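Local coordinates for protein SPD1 nuclease (Streptococcus pyogenes, PDB 2XGR) that probably hydrolyses DNA as a metal-dependent, secreted endonuclease of the His-Me finger type, encoded by a prophage, at residues V138-W143 / E158-Y163. Numbering follows the deposited sequence. Where two conformers were deposited one is given.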
loop_
_atom_site.group_PDB
_atom_site.type_symbol
_atom_site.label_atom_id
_atom_site.label_comp_id
_atom_site.label_asym_id
_atom_site.label_seq_id
_atom_site.Cartn_x
_atom_site.Cartn_y
_atom_site.Cartn_z
ATOM N N VAL A 138 -2.971 4.565 10.140
ATOM C CA VAL A 138 -4.069 3.856 10.838
ATOM C C VAL A 138 -3.491 2.928 11.904
ATOM O O VAL A 138 -2.360 2.408 11.787
ATOM C CB VAL A 138 -4.950 3.050 9.853
ATOM C CG1 VAL A 138 -5.593 3.985 8.812
ATOM C CG2 VAL A 138 -4.116 1.961 9.148
ATOM N N ALA A 139 -4.302 2.629 12.929
ATOM C CA ALA A 139 -3.956 1.627 13.889
ATOM C C ALA A 139 -3.759 0.311 13.156
ATOM O O ALA A 139 -4.655 -0.128 12.435
ATOM C CB ALA A 139 -5.120 1.481 14.874
ATOM N N MET A 140 -2.630 -0.369 13.366
ATOM C CA MET A 140 -2.300 -1.508 12.568
ATOM C C MET A 140 -1.562 -2.531 13.444
ATOM O O MET A 140 -0.698 -2.125 14.259
ATOM C CB MET A 140 -1.341 -1.021 11.429
ATOM C CG MET A 140 -1.167 -2.034 10.404
ATOM S SD MET A 140 -0.133 -1.350 9.059
ATOM C CE MET A 140 -1.257 -0.238 8.203
ATOM N N THR A 141 -1.862 -3.811 13.258
ATOM C CA THR A 141 -1.036 -4.869 13.853
ATOM C C THR A 141 0.363 -4.906 13.257
ATOM O O THR A 141 0.578 -4.532 12.107
ATOM C CB THR A 141 -1.641 -6.266 13.763
ATOM O OG1 THR A 141 -1.695 -6.716 12.407
ATOM C CG2 THR A 141 -3.101 -6.289 14.419
ATOM N N ALA A 142 1.327 -5.347 14.076
ATOM C CA ALA A 142 2.709 -5.559 13.553
ATOM C C ALA A 142 2.710 -6.625 12.477
ATOM O O ALA A 142 3.374 -6.457 11.454
ATOM C CB ALA A 142 3.632 -6.008 14.781
ATOM N N TRP A 143 1.861 -7.655 12.632
ATOM C CA TRP A 143 1.661 -8.683 11.635
ATOM C C TRP A 143 1.271 -8.063 10.279
ATOM O O TRP A 143 1.905 -8.370 9.247
ATOM C CB TRP A 143 0.572 -9.716 12.126
ATOM C CG TRP A 143 0.390 -10.894 11.255
ATOM C CD1 TRP A 143 -0.639 -11.111 10.381
ATOM C CD2 TRP A 143 1.189 -12.069 11.226
ATOM N NE1 TRP A 143 -0.486 -12.320 9.754
ATOM C CE2 TRP A 143 0.614 -12.945 10.272
ATOM C CE3 TRP A 143 2.317 -12.491 11.946
ATOM C CZ2 TRP A 143 1.138 -14.206 10.005
ATOM C CZ3 TRP A 143 2.822 -13.755 11.682
ATOM C CH2 TRP A 143 2.263 -14.568 10.698
ATOM N N GLU A 158 0.689 -12.021 4.157
ATOM C CA GLU A 158 -0.305 -11.370 5.002
ATOM C C GLU A 158 0.105 -9.973 5.458
ATOM O O GLU A 158 -0.643 -9.301 6.163
ATOM C CB GLU A 158 -0.646 -12.270 6.224
ATOM C CG GLU A 158 -1.368 -13.547 5.713
ATOM C CD GLU A 158 -1.863 -14.472 6.788
ATOM O OE1 GLU A 158 -1.610 -14.248 7.977
ATOM O OE2 GLU A 158 -2.532 -15.452 6.435
ATOM N N GLY A 159 1.363 -9.603 5.204
ATOM C CA GLY A 159 1.813 -8.289 5.614
ATOM C C GLY A 159 2.021 -7.330 4.437
ATOM O O GLY A 159 2.287 -7.757 3.328
ATOM N N MET A 160 1.930 -6.031 4.704
ATOM C CA MET A 160 2.070 -4.998 3.649
ATOM C C MET A 160 3.470 -5.019 3.058
ATOM O O MET A 160 3.660 -4.773 1.873
ATOM C CB MET A 160 1.874 -3.614 4.267
ATOM C CG MET A 160 0.696 -3.576 5.231
ATOM S SD MET A 160 -0.335 -2.181 4.883
ATOM C CE MET A 160 -1.095 -3.063 3.579
ATOM N N LEU A 161 4.451 -5.274 3.915
ATOM C CA LEU A 161 5.864 -5.187 3.459
ATOM C C LEU A 161 6.165 -6.113 2.273
ATOM O O LEU A 161 6.897 -5.736 1.354
ATOM C CB LEU A 161 6.793 -5.540 4.679
ATOM C CG LEU A 161 8.301 -5.496 4.430
ATOM C CD1 LEU A 161 8.752 -4.058 4.127
ATOM C CD2 LEU A 161 9.001 -6.084 5.676
ATOM N N TYR A 162 5.556 -7.306 2.251
ATOM C CA TYR A 162 5.722 -8.259 1.155
ATOM C C TYR A 162 5.418 -7.543 -0.151
ATOM O O TYR A 162 6.178 -7.639 -1.150
ATOM C CB TYR A 162 4.654 -9.415 1.357
ATOM C CG TYR A 162 4.579 -10.362 0.178
ATOM C CD1 TYR A 162 5.277 -11.586 0.195
ATOM C CD2 TYR A 162 3.882 -10.020 -0.991
ATOM C CE1 TYR A 162 5.215 -12.462 -0.852
ATOM C CE2 TYR A 162 3.868 -10.886 -2.080
ATOM C CZ TYR A 162 4.550 -12.115 -1.978
ATOM O OH TYR A 162 4.581 -12.967 -3.070
ATOM N N TYR A 163 4.322 -6.801 -0.168
ATOM C CA TYR A 163 3.857 -6.211 -1.452
ATOM C C TYR A 163 4.707 -4.966 -1.784
ATOM O O TYR A 163 5.141 -4.770 -2.932
ATOM C CB TYR A 163 2.365 -5.770 -1.337
ATOM C CG TYR A 163 1.526 -7.010 -1.107
ATOM C CD1 TYR A 163 1.075 -7.796 -2.181
ATOM C CD2 TYR A 163 1.331 -7.440 0.185
ATOM C CE1 TYR A 163 0.428 -9.026 -1.942
ATOM C CE2 TYR A 163 0.641 -8.683 0.460
ATOM C CZ TYR A 163 0.194 -9.454 -0.634
ATOM O OH TYR A 163 -0.411 -10.652 -0.327
#
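The indole of Trp143 meets the carboxylate of Glu158 at its edge, on the nitrogen side of the ring. NE1 donates a hydrogen bond to OE1 (2.9 Å), which lies in the indole plane and accepts it on its anti lone pair, the one turned away from OE2. The bond is somewhat bent, 147° at the hydrogen, and OE1 also comes to 3.4 Å from CZ2, so it sits by the six-membered ring as well as the pyrrole. Ring and carboxylate planes stand 71° apart, so the acid does not lie flat with the indole. With its chain extended beyond CG, Glu158 brings the carboxylate up to the indole, while its CB stays 3.5 Å from NE1. OE2 hydrogen-bonds to a bound PEG molecule, probably from the crystallisation liquor. Elsewhere the indole touches Tyr149, Asn156, Ala236 and Pro237. Within 158-163, Tyr162 CD2 lies over the centre of one face of the Tyr163 ring, 3.5 Å above its plane.

Behind the polar pair the backbones come close, with Trp143 O 3.6 Å from Gly159 CA. Deeper in, two methionines touch loosely: Met140 is extended through chi2 and bent at chi3, and its CE lies nearest Met160 SD, at 4.0 Å, in one of the two conformers deposited for Met160.

The contact joins the segment running from strand 137-139 into helix 142-146, where Thr141 is the N-cap with OG1 bonded to Leu144 N, to the start of helix 160-173. A backbone hydrogen bond between Met160 and Leu144 ties the two helices, and Met160 also packs on Ile197 and Leu199 of strand 196-204 and Leu232 of strand 228-233, seating the start of the longer helix on the large antiparallel sheet.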